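Local coordinates for citrate synthase (Thermotoga maritima, PDB 2P2W), which probably catalyses the condensation of oxaloacetate with acetyl-CoA and water to give citrate and CoA, a step of the tricarboxylic acid cycle, at residues E13-Y18 with V333-S338; R65-Y70 with V118-P123; D229-F234 with A280-E285; E269-S274 with F307-F312. One frame throughout, in Å; residues are numbered along the deposited sequence.

Interaction 1 of 4, residues E13-Y18 with V333-S338; sequences ESSICY and VIEYVS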
# COMPACT_ATOMS: atom_id res chain seq x y z
N GLU A 13 -6.28 -15.42 12.15
CA GLU A 13 -7.46 -16.27 12.21
C GLU A 13 -8.55 -15.42 11.57
O GLU A 13 -8.59 -14.21 11.80
CB GLU A 13 -7.88 -16.57 13.66
CG GLU A 13 -6.89 -17.36 14.48
CD GLU A 13 -7.54 -17.98 15.71
OE1 GLU A 13 -8.26 -17.26 16.43
OE2 GLU A 13 -7.33 -19.19 15.96
N SER A 14 -9.42 -16.04 10.79
CA SER A 14 -10.49 -15.29 10.15
C SER A 14 -11.75 -16.14 10.02
O SER A 14 -11.71 -17.34 9.79
CB SER A 14 -10.01 -14.85 8.76
OG SER A 14 -11.02 -14.05 8.15
N SER A 15 -12.90 -15.47 10.22
CA SER A 15 -14.18 -16.14 10.01
C SER A 15 -14.90 -15.61 8.77
O SER A 15 -16.07 -15.90 8.52
CB SER A 15 -15.03 -15.90 11.25
OG SER A 15 -15.39 -14.52 11.32
N ILE A 16 -14.19 -14.77 7.98
CA ILE A 16 -14.81 -14.13 6.81
C ILE A 16 -14.96 -15.09 5.62
O ILE A 16 -16.00 -15.19 5.00
CB ILE A 16 -13.94 -12.95 6.39
CG1 ILE A 16 -13.96 -11.86 7.47
CG2 ILE A 16 -14.49 -12.34 5.09
CD1 ILE A 16 -13.01 -10.71 7.13
N CYS A 17 -13.89 -15.80 5.29
CA CYS A 17 -13.92 -16.65 4.11
C CYS A 17 -13.08 -17.91 4.20
O CYS A 17 -11.95 -17.89 4.70
CB CYS A 17 -13.46 -15.81 2.91
SG CYS A 17 -12.88 -16.71 1.46
N TYR A 18 -13.64 -19.01 3.72
CA TYR A 18 -12.92 -20.28 3.71
C TYR A 18 -12.57 -20.60 2.26
O TYR A 18 -13.46 -20.72 1.41
CB TYR A 18 -13.76 -21.41 4.31
CG TYR A 18 -13.11 -22.77 4.18
CD1 TYR A 18 -11.77 -22.96 4.53
CD2 TYR A 18 -13.81 -23.86 3.67
CE1 TYR A 18 -11.15 -24.20 4.38
CE2 TYR A 18 -13.21 -25.11 3.51
CZ TYR A 18 -11.88 -25.27 3.87
OH TYR A 18 -11.27 -26.50 3.70
N VAL A 333 -9.67 -5.83 7.19
CA VAL A 333 -9.03 -4.80 8.01
C VAL A 333 -9.77 -4.69 9.34
O VAL A 333 -9.16 -4.72 10.41
CB VAL A 333 -9.04 -3.42 7.29
CG1 VAL A 333 -8.61 -2.32 8.26
CG2 VAL A 333 -8.08 -3.46 6.10
N ILE A 334 -11.10 -4.56 9.27
CA ILE A 334 -11.94 -4.44 10.46
C ILE A 334 -11.74 -5.61 11.42
O ILE A 334 -11.55 -5.42 12.61
CB ILE A 334 -13.44 -4.37 10.07
CG1 ILE A 334 -13.72 -3.07 9.32
CG2 ILE A 334 -14.30 -4.46 11.33
CD1 ILE A 334 -15.05 -3.06 8.59
N GLU A 335 -11.81 -6.83 10.88
CA GLU A 335 -11.65 -8.03 11.69
C GLU A 335 -10.26 -8.07 12.32
O GLU A 335 -10.13 -8.26 13.53
CB GLU A 335 -11.84 -9.28 10.82
CG GLU A 335 -11.75 -10.59 11.59
CD GLU A 335 -11.87 -11.81 10.69
OE1 GLU A 335 -10.98 -12.00 9.83
OE2 GLU A 335 -12.85 -12.58 10.83
N TYR A 336 -9.23 -7.88 11.50
CA TYR A 336 -7.85 -7.92 11.99
C TYR A 336 -7.53 -6.93 13.11
O TYR A 336 -6.96 -7.31 14.14
CB TYR A 336 -6.87 -7.67 10.85
CG TYR A 336 -5.45 -7.98 11.23
CD1 TYR A 336 -4.98 -9.30 11.25
CD2 TYR A 336 -4.57 -6.96 11.60
CE1 TYR A 336 -3.67 -9.59 11.63
CE2 TYR A 336 -3.26 -7.24 11.98
CZ TYR A 336 -2.82 -8.56 11.99
OH TYR A 336 -1.53 -8.85 12.36
N VAL A 337 -7.87 -5.66 12.91
CA VAL A 337 -7.51 -4.67 13.93
C VAL A 337 -8.33 -4.79 15.24
O VAL A 337 -8.03 -4.16 16.24
CB VAL A 337 -7.69 -3.27 13.35
CG1 VAL A 337 -6.83 -3.11 12.10
CG2 VAL A 337 -9.15 -3.02 13.00
N SER A 338 -9.41 -5.60 15.21
CA SER A 338 -10.18 -5.79 16.44
C SER A 338 -9.33 -6.45 17.54
O SER A 338 -9.61 -6.42 18.73
CB SER A 338 -11.40 -6.66 16.12
OG SER A 338 -10.97 -7.98 15.82
O HOH W 1 -8.34 -11.11 11.02
O HOH W 2 -15.33 -11.43 10.91
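The carboxylate of E335 reaches from helix 317-337 to S14, the last residue of strand 10-14, and S15 in the turn that follows, and is held at both oxygens. S14 OG donates to E335 OE1 at 2.7 Å and meets its syn lone pair. S15 N donates to E335 OE2 at 3.0 Å. This second bond is almost straight, 173° at the hydrogen, though it comes in 23° out of the carboxylate plane, again on the syn side. Two donors on two oxygens should fix the rotation of the group. E335 gets this far because CG lies anti to the backbone N (chi1 -177°) and the chain stays extended beyond it. I16 packs alongside E335, the two side chains running antiparallel, with I16 CD1 3.6 Å from E335 OE1.

S14 OG works twice. While it donates to E335, it accepts from I16 N at 3.3 Å, which makes an ST turn. E13 and S14 also pair in a parallel beta ladder with a strand of the second subunit. The strand leading into the turn thus belongs to a sheet that runs on into that subunit.

The outer side is looser and wet. One water donates to E335 OE2 at 2.7 Å and lies 3.1 Å from S15 OG. S15 OG also has a weak hydrogen bond to R29 NH1. Another water lies between E13 O and E335 OE1, 3.2 Å from the first and 3.0 Å from the second, and may not donate to both at once.

Interaction 2 of 4, residues R65-Y70 with V118-P123; sequences RKMADY and VASVFP
S120 of helix 110-133 packs against M67 near the end of helix 57-69 and Y70 just after it. This is close helix-to-helix packing in a largely helical fold. The backbones come near, with the CA atoms of M67 and S120 5.4 Å apart, and a small serine side chain stands between them. No hydrogen bond joins the two segments.

The van der Waals contacts centre on S120. M67 lies along the hydroxyl: M67 CA is 3.3 Å from S120 OG, and CB and CG follow close by. The M67 chain bends at its third torsion (chi3 66°), which brings the far methyl back, so that M67 CE is 3.6 Å from the same S120 OG. Beyond the contact M67 touches H147 of helix 147-156. Next to it, Y70 CB meets S120 CB at 3.6 Å. S120 OG lies at the edge of the Y70 ring, near its plane, not over a face.

The polar ends find partners on helix 110-133. S120 OG is hydrogen-bonded to I116 O, one turn back in its own helix, so the hydroxyl is not left without a polar partner among the carbons of M67. Y70 OH is hydrogen-bonded to E113 OE2, and K66 NZ forms a salt bridge with the same E113 oxygen. Helix 110-133 is therefore tied to this end of helix 57-69 by charge as well, a little away from the packed serine.

Backbone carbonyls supply the remaining contacts. M67 O lies 3.4 Å from S120 CB, and Y70 O rests 3.9 Å from V121 CB.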
# COMPACT_ATOMS: atom_id res chain seq x y z
N ARG A 65 -30.62 1.81 0.78
CA ARG A 65 -30.82 3.26 0.78
C ARG A 65 -29.59 3.96 1.35
O ARG A 65 -29.25 5.07 0.93
CB ARG A 65 -32.06 3.64 1.59
CG ARG A 65 -33.38 3.24 0.93
CD ARG A 65 -34.51 4.15 1.40
NE ARG A 65 -34.71 4.08 2.84
CZ ARG A 65 -35.59 3.29 3.44
NH1 ARG A 65 -36.36 2.48 2.72
NH2 ARG A 65 -35.69 3.29 4.76
N LYS A 66 -28.93 3.31 2.30
CA LYS A 66 -27.73 3.88 2.92
C LYS A 66 -26.60 3.98 1.90
O LYS A 66 -26.00 5.04 1.72
CB LYS A 66 -27.27 3.00 4.09
CG LYS A 66 -25.95 3.45 4.72
CD LYS A 66 -25.58 2.61 5.93
CE LYS A 66 -26.40 3.00 7.14
NZ LYS A 66 -25.70 4.04 7.95
N MET A 67 -26.30 2.86 1.23
CA MET A 67 -25.25 2.88 0.23
C MET A 67 -25.58 3.87 -0.87
O MET A 67 -24.71 4.61 -1.33
CB MET A 67 -25.04 1.48 -0.36
CG MET A 67 -24.41 0.50 0.63
SD MET A 67 -23.92 -1.06 -0.14
CE MET A 67 -22.61 -0.50 -1.22
N ALA A 68 -26.85 3.92 -1.28
CA ALA A 68 -27.27 4.83 -2.33
C ALA A 68 -27.12 6.30 -1.92
O ALA A 68 -26.93 7.18 -2.76
CB ALA A 68 -28.73 4.55 -2.71
N ASP A 69 -27.18 6.56 -0.62
CA ASP A 69 -27.06 7.91 -0.09
C ASP A 69 -25.57 8.31 0.06
O ASP A 69 -25.27 9.48 0.32
CB ASP A 69 -27.79 7.99 1.25
CG ASP A 69 -28.14 9.41 1.66
OD1 ASP A 69 -28.56 10.20 0.79
OD2 ASP A 69 -28.02 9.72 2.86
N TYR A 70 -24.67 7.35 -0.12
CA TYR A 70 -23.23 7.60 0.00
C TYR A 70 -22.46 7.64 -1.32
O TYR A 70 -21.22 7.60 -1.33
CB TYR A 70 -22.57 6.52 0.87
CG TYR A 70 -22.89 6.55 2.34
CD1 TYR A 70 -23.07 7.76 3.01
CD2 TYR A 70 -22.94 5.37 3.09
CE1 TYR A 70 -23.28 7.80 4.39
CE2 TYR A 70 -23.15 5.40 4.46
CZ TYR A 70 -23.31 6.61 5.11
OH TYR A 70 -23.51 6.64 6.47
N VAL A 118 -16.98 4.32 1.62
CA VAL A 118 -15.96 4.28 0.59
C VAL A 118 -16.36 3.32 -0.54
O VAL A 118 -16.20 3.64 -1.71
CB VAL A 118 -14.57 3.87 1.18
CG1 VAL A 118 -14.59 2.41 1.59
CG2 VAL A 118 -13.48 4.14 0.16
N ALA A 119 -16.90 2.16 -0.18
CA ALA A 119 -17.33 1.20 -1.19
C ALA A 119 -18.45 1.80 -2.06
O ALA A 119 -18.50 1.57 -3.27
CB ALA A 119 -17.82 -0.07 -0.53
N SER A 120 -19.35 2.56 -1.44
CA SER A 120 -20.46 3.16 -2.16
C SER A 120 -20.04 4.18 -3.21
O SER A 120 -20.72 4.34 -4.22
CB SER A 120 -21.43 3.83 -1.17
OG SER A 120 -21.94 2.90 -0.24
N VAL A 121 -18.92 4.87 -2.98
CA VAL A 121 -18.47 5.89 -3.92
C VAL A 121 -17.52 5.41 -5.03
O VAL A 121 -17.28 6.13 -6.00
CB VAL A 121 -17.83 7.09 -3.16
CG1 VAL A 121 -16.45 6.72 -2.65
CG2 VAL A 121 -17.80 8.32 -4.06
N PHE A 122 -16.99 4.19 -4.90
CA PHE A 122 -16.08 3.64 -5.91
C PHE A 122 -16.59 3.78 -7.35
O PHE A 122 -15.88 4.29 -8.22
CB PHE A 122 -15.78 2.16 -5.62
CG PHE A 122 -14.42 1.90 -5.02
CD1 PHE A 122 -14.06 2.45 -3.79
CD2 PHE A 122 -13.51 1.07 -5.66
CE1 PHE A 122 -12.81 2.18 -3.21
CE2 PHE A 122 -12.26 0.79 -5.09
CZ PHE A 122 -11.92 1.34 -3.87
N PRO A 123 -17.82 3.33 -7.63
CA PRO A 123 -18.37 3.42 -8.99
C PRO A 123 -18.50 4.85 -9.51
O PRO A 123 -18.38 5.10 -10.71
CB PRO A 123 -19.73 2.73 -8.87
CG PRO A 123 -19.52 1.75 -7.76
CD PRO A 123 -18.74 2.58 -6.76

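Interaction 3 of 4, residues D229-F234 with A280-E285; sequences DRVEEF and ASKLEE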
# COMPACT_ATOMS: atom_id res chain seq x y z
N ASP A 229 -6.49 -22.32 -33.42
CA ASP A 229 -5.52 -23.13 -34.15
C ASP A 229 -4.08 -22.89 -33.72
O ASP A 229 -3.22 -23.74 -33.94
CB ASP A 229 -5.62 -22.86 -35.66
CG ASP A 229 -7.00 -23.14 -36.22
OD1 ASP A 229 -7.60 -24.17 -35.84
OD2 ASP A 229 -7.48 -22.34 -37.05
N ARG A 230 -3.83 -21.73 -33.12
CA ARG A 230 -2.48 -21.37 -32.71
C ARG A 230 -2.19 -21.55 -31.21
O ARG A 230 -1.10 -21.22 -30.75
CB ARG A 230 -2.21 -19.93 -33.13
CG ARG A 230 -2.34 -19.70 -34.63
CD ARG A 230 -2.50 -18.23 -34.98
NE ARG A 230 -1.34 -17.43 -34.60
CZ ARG A 230 -0.24 -17.30 -35.33
NH1 ARG A 230 -0.14 -17.91 -36.51
NH2 ARG A 230 0.77 -16.55 -34.89
N VAL A 231 -3.16 -22.07 -30.46
CA VAL A 231 -2.98 -22.26 -29.02
C VAL A 231 -1.80 -23.17 -28.66
O VAL A 231 -0.94 -22.78 -27.87
CB VAL A 231 -4.28 -22.80 -28.38
CG1 VAL A 231 -4.00 -23.33 -26.98
CG2 VAL A 231 -5.31 -21.69 -28.29
N GLU A 232 -1.76 -24.36 -29.23
CA GLU A 232 -0.68 -25.29 -28.93
C GLU A 232 0.70 -24.66 -29.08
O GLU A 232 1.54 -24.77 -28.18
CB GLU A 232 -0.77 -26.53 -29.82
CG GLU A 232 0.33 -27.54 -29.56
CD GLU A 232 0.25 -28.74 -30.46
OE1 GLU A 232 -0.62 -28.76 -31.35
OE2 GLU A 232 1.06 -29.67 -30.29
N GLU A 233 0.94 -24.01 -30.21
CA GLU A 233 2.22 -23.37 -30.48
C GLU A 233 2.56 -22.28 -29.47
O GLU A 233 3.72 -22.15 -29.04
CB GLU A 233 2.21 -22.77 -31.89
CG GLU A 233 3.54 -22.16 -32.30
CD GLU A 233 3.63 -21.93 -33.80
OE1 GLU A 233 2.80 -22.50 -34.54
OE2 GLU A 233 4.53 -21.17 -34.24
N PHE A 234 1.57 -21.49 -29.09
CA PHE A 234 1.78 -20.41 -28.13
C PHE A 234 2.17 -20.96 -26.76
O PHE A 234 3.09 -20.46 -26.12
CB PHE A 234 0.52 -19.57 -27.99
CG PHE A 234 0.63 -18.48 -26.97
CD1 PHE A 234 1.34 -17.31 -27.25
CD2 PHE A 234 0.04 -18.62 -25.72
CE1 PHE A 234 1.46 -16.30 -26.30
CE2 PHE A 234 0.15 -17.62 -24.76
CZ PHE A 234 0.86 -16.46 -25.05
N ALA A 280 -9.85 -18.24 -25.33
CA ALA A 280 -9.63 -18.54 -23.91
C ALA A 280 -10.09 -19.96 -23.57
O ALA A 280 -9.45 -20.68 -22.79
CB ALA A 280 -10.37 -17.53 -23.05
N SER A 281 -11.21 -20.36 -24.16
CA SER A 281 -11.75 -21.69 -23.91
C SER A 281 -10.82 -22.75 -24.48
O SER A 281 -10.59 -23.80 -23.87
CB SER A 281 -13.14 -21.82 -24.54
OG SER A 281 -13.79 -22.99 -24.08
N LYS A 282 -10.27 -22.48 -25.66
CA LYS A 282 -9.36 -23.42 -26.31
C LYS A 282 -8.05 -23.51 -25.52
O LYS A 282 -7.44 -24.57 -25.43
CB LYS A 282 -9.07 -22.98 -27.74
CG LYS A 282 -8.28 -24.00 -28.56
CD LYS A 282 -9.05 -25.30 -28.70
CE LYS A 282 -8.41 -26.21 -29.73
NZ LYS A 282 -9.21 -27.44 -29.94
N LEU A 283 -7.62 -22.37 -24.97
CA LEU A 283 -6.39 -22.33 -24.19
C LEU A 283 -6.55 -23.23 -22.96
O LEU A 283 -5.65 -23.99 -22.61
CB LEU A 283 -6.10 -20.89 -23.77
CG LEU A 283 -4.80 -20.60 -23.01
CD1 LEU A 283 -3.60 -21.12 -23.81
CD2 LEU A 283 -4.68 -19.09 -22.79
N GLU A 284 -7.71 -23.15 -22.32
CA GLU A 284 -7.97 -23.97 -21.15
C GLU A 284 -7.98 -25.44 -21.56
O GLU A 284 -7.39 -26.29 -20.88
CB GLU A 284 -9.32 -23.63 -20.52
CG GLU A 284 -9.80 -24.68 -19.53
CD GLU A 284 -11.15 -24.35 -18.93
OE1 GLU A 284 -11.60 -23.20 -19.07
OE2 GLU A 284 -11.75 -25.25 -18.31
N GLU A 285 -8.65 -25.74 -22.66
CA GLU A 285 -8.74 -27.12 -23.14
C GLU A 285 -7.36 -27.73 -23.34
O GLU A 285 -7.09 -28.85 -22.90
CB GLU A 285 -9.50 -27.20 -24.46
CG GLU A 285 -9.73 -28.64 -24.94
CD GLU A 285 -10.23 -28.72 -26.37
OE1 GLU A 285 -9.43 -28.47 -27.29
OE2 GLU A 285 -11.43 -29.02 -26.57
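K282 NZ forms a salt bridge with E285 OE1 at 2.9 Å, while the stem of the same lysine lies against V231. The ammonium comes to the syn side of the carboxylate oxygen, 17° out of the carboxylate plane. Both residues belong to helix 275-289, so the bond spans less than one turn. The lysine chain bends at its second torsion (chi2 62°), which carries its ammonium to E285.

Across the contact everything is apolar. V231 points at the other helix and puts one methyl on each neighbour. Its CG2 meets K282 CG at 3.8 Å and K282 CB at 4.0 Å. Its CG1 sits 3.8 Å from L283 CA and 3.9 Å from L283 CD1. An alanine in place of K282 would probably lose the CG contact with V231 CG2 and leave the E285 carboxylate without its cationic mate.

Y286, further along helix 275-289, also touches V231. L283 and F234 both pack on M221 of helix 214-225, so three helices meet here. Such a valine set between residues of a facing helix is plain helix-to-helix packing. The L283 side chain is about 11 Å from that of D300, a predicted active-site residue, and the pair of helices probably belongs to the small, helical domain known from citrate synthases.

Interaction 4 of 4, residues E269-S274 with F307-F312; sequences EHFPDS and FEELGF
F271 and S274 meet E309 where the turn between two helices meets the end of a third. F271 to S274 is a type I beta turn between helices 258-270 and 275-289, with S274 as the N-cap of the second. Helix 299-309 closes in a Schellman motif at G311.

The aromatic contact is a CH-pi interaction. E309 CB stands over the centre of one F271 ring face, 3.8 Å from the centroid and 11° off the ring normal.

The apolar part is looser, with F271 CZ 4.3 Å from L310 CD2. L310 packs on L166 of helix 163-173.

The polar part is a hydrogen bond from S274 OG to E309. E309 bends at its second torsion (chi2 -57°), which turns its carboxylate from the ring to the serine. Cutting E309 back to an alanine would keep CB over the ring, but S274 OG would probably lose its acceptor. The same hydroxyl caps F277 N, so the carboxylate is a second-shell partner of the helix start. S274 OG meets E309 OE2 at 2.7 Å, from above the carboxylate plane, 58° out of it.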
# COMPACT_ATOMS: atom_id res chain seq x y z
N GLU A 269 -23.10 -19.07 -22.04
CA GLU A 269 -24.52 -18.84 -22.19
C GLU A 269 -24.90 -17.51 -22.83
O GLU A 269 -25.93 -17.42 -23.49
CB GLU A 269 -25.21 -18.97 -20.82
CG GLU A 269 -25.42 -20.42 -20.39
CD GLU A 269 -25.85 -20.56 -18.94
OE1 GLU A 269 -26.17 -19.53 -18.31
OE2 GLU A 269 -25.86 -21.71 -18.44
N HIS A 270 -24.06 -16.49 -22.66
CA HIS A 270 -24.37 -15.18 -23.22
C HIS A 270 -23.48 -14.63 -24.32
O HIS A 270 -23.92 -13.79 -25.11
CB HIS A 270 -24.45 -14.15 -22.09
CG HIS A 270 -25.54 -14.42 -21.11
ND1 HIS A 270 -25.40 -15.32 -20.07
CD2 HIS A 270 -26.81 -13.95 -21.02
CE1 HIS A 270 -26.53 -15.39 -19.39
NE2 HIS A 270 -27.40 -14.57 -19.95
N PHE A 271 -22.24 -15.10 -24.40
CA PHE A 271 -21.31 -14.64 -25.43
C PHE A 271 -20.50 -15.81 -26.01
O PHE A 271 -19.28 -15.73 -26.11
CB PHE A 271 -20.35 -13.58 -24.87
CG PHE A 271 -21.04 -12.37 -24.32
CD1 PHE A 271 -21.39 -11.31 -25.16
CD2 PHE A 271 -21.36 -12.28 -22.97
CE1 PHE A 271 -22.05 -10.18 -24.66
CE2 PHE A 271 -22.01 -11.16 -22.46
CZ PHE A 271 -22.36 -10.11 -23.31
N PRO A 272 -21.18 -16.88 -26.44
CA PRO A 272 -20.52 -18.07 -27.00
C PRO A 272 -19.73 -17.81 -28.27
O PRO A 272 -18.81 -18.56 -28.59
CB PRO A 272 -21.68 -19.03 -27.28
CG PRO A 272 -22.87 -18.13 -27.54
CD PRO A 272 -22.63 -16.91 -26.71
N ASP A 273 -20.09 -16.75 -28.99
CA ASP A 273 -19.44 -16.43 -30.24
C ASP A 273 -18.35 -15.38 -30.15
O ASP A 273 -17.80 -14.95 -31.16
CB ASP A 273 -20.50 -16.03 -31.26
CG ASP A 273 -21.53 -17.13 -31.45
OD1 ASP A 273 -21.15 -18.32 -31.34
OD2 ASP A 273 -22.71 -16.82 -31.71
N SER A 274 -18.04 -14.96 -28.93
CA SER A 274 -16.98 -13.99 -28.71
C SER A 274 -15.65 -14.64 -29.11
O SER A 274 -15.30 -15.72 -28.61
CB SER A 274 -16.92 -13.58 -27.24
OG SER A 274 -15.61 -13.17 -26.89
N PHE A 307 -15.83 -8.61 -18.97
CA PHE A 307 -15.78 -7.15 -18.90
C PHE A 307 -15.63 -6.55 -20.29
O PHE A 307 -16.23 -5.52 -20.60
CB PHE A 307 -14.62 -6.69 -18.01
CG PHE A 307 -14.78 -7.08 -16.56
CD1 PHE A 307 -16.04 -7.23 -15.99
CD2 PHE A 307 -13.66 -7.27 -15.75
CE1 PHE A 307 -16.19 -7.56 -14.64
CE2 PHE A 307 -13.80 -7.59 -14.41
CZ PHE A 307 -15.06 -7.74 -13.85
N GLU A 308 -14.83 -7.19 -21.13
CA GLU A 308 -14.63 -6.72 -22.50
C GLU A 308 -15.96 -6.78 -23.25
O GLU A 308 -16.38 -5.81 -23.87
CB GLU A 308 -13.59 -7.58 -23.22
CG GLU A 308 -13.49 -7.29 -24.72
CD GLU A 308 -12.31 -6.39 -25.08
OE1 GLU A 308 -11.78 -5.71 -24.19
OE2 GLU A 308 -11.94 -6.37 -26.28
N GLU A 309 -16.62 -7.94 -23.19
CA GLU A 309 -17.88 -8.12 -23.90
C GLU A 309 -18.98 -7.20 -23.37
O GLU A 309 -19.94 -6.88 -24.06
CB GLU A 309 -18.33 -9.59 -23.83
CG GLU A 309 -17.37 -10.58 -24.53
CD GLU A 309 -17.15 -10.23 -26.00
OE1 GLU A 309 -18.06 -9.71 -26.63
OE2 GLU A 309 -16.07 -10.54 -26.51
N LEU A 310 -18.85 -6.79 -22.08
CA LEU A 310 -19.87 -5.90 -21.50
C LEU A 310 -19.62 -4.44 -21.89
O LEU A 310 -20.38 -3.54 -21.53
CB LEU A 310 -19.83 -6.01 -19.98
CG LEU A 310 -20.39 -7.32 -19.44
CD1 LEU A 310 -20.40 -7.31 -17.90
CD2 LEU A 310 -21.84 -7.57 -19.89
N GLY A 311 -18.48 -4.19 -22.57
CA GLY A 311 -18.22 -2.84 -23.10
C GLY A 311 -17.33 -1.94 -22.19
O GLY A 311 -17.27 -0.74 -22.43
N PHE A 312 -16.64 -2.49 -21.20
CA PHE A 312 -15.78 -1.67 -20.35
C PHE A 312 -14.36 -1.55 -20.90
O PHE A 312 -13.85 -2.48 -21.53
CB PHE A 312 -15.71 -2.25 -18.93
CG PHE A 312 -16.99 -2.15 -18.17
CD1 PHE A 312 -17.27 -1.01 -17.42
CD2 PHE A 312 -17.94 -3.16 -18.23
CE1 PHE A 312 -18.48 -0.89 -16.73
CE2 PHE A 312 -19.16 -3.05 -17.54
CZ PHE A 312 -19.42 -1.90 -16.79

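How the interactions relate
Interactions 3 and 4 lie on the same side of the chain's centre, 19 Å apart between centres and about 7 Å at the nearest atoms. Their segments alternate along the chain. S274 of interaction 4 caps the start of helix 275-289, whose middle is in interaction 3. Interaction 1 is 39 Å from interaction 3 between centres, on the opposite side, and its segments enclose all the others in sequence. Interaction 2 is nearer to it, 22 Å between centres. The side chains of I16 in interaction 1 and L283 in interaction 3 are about 12 and 13 Å from a bound citrate anion. Interactions 2 and 4 lie away from the predicted active-site residues.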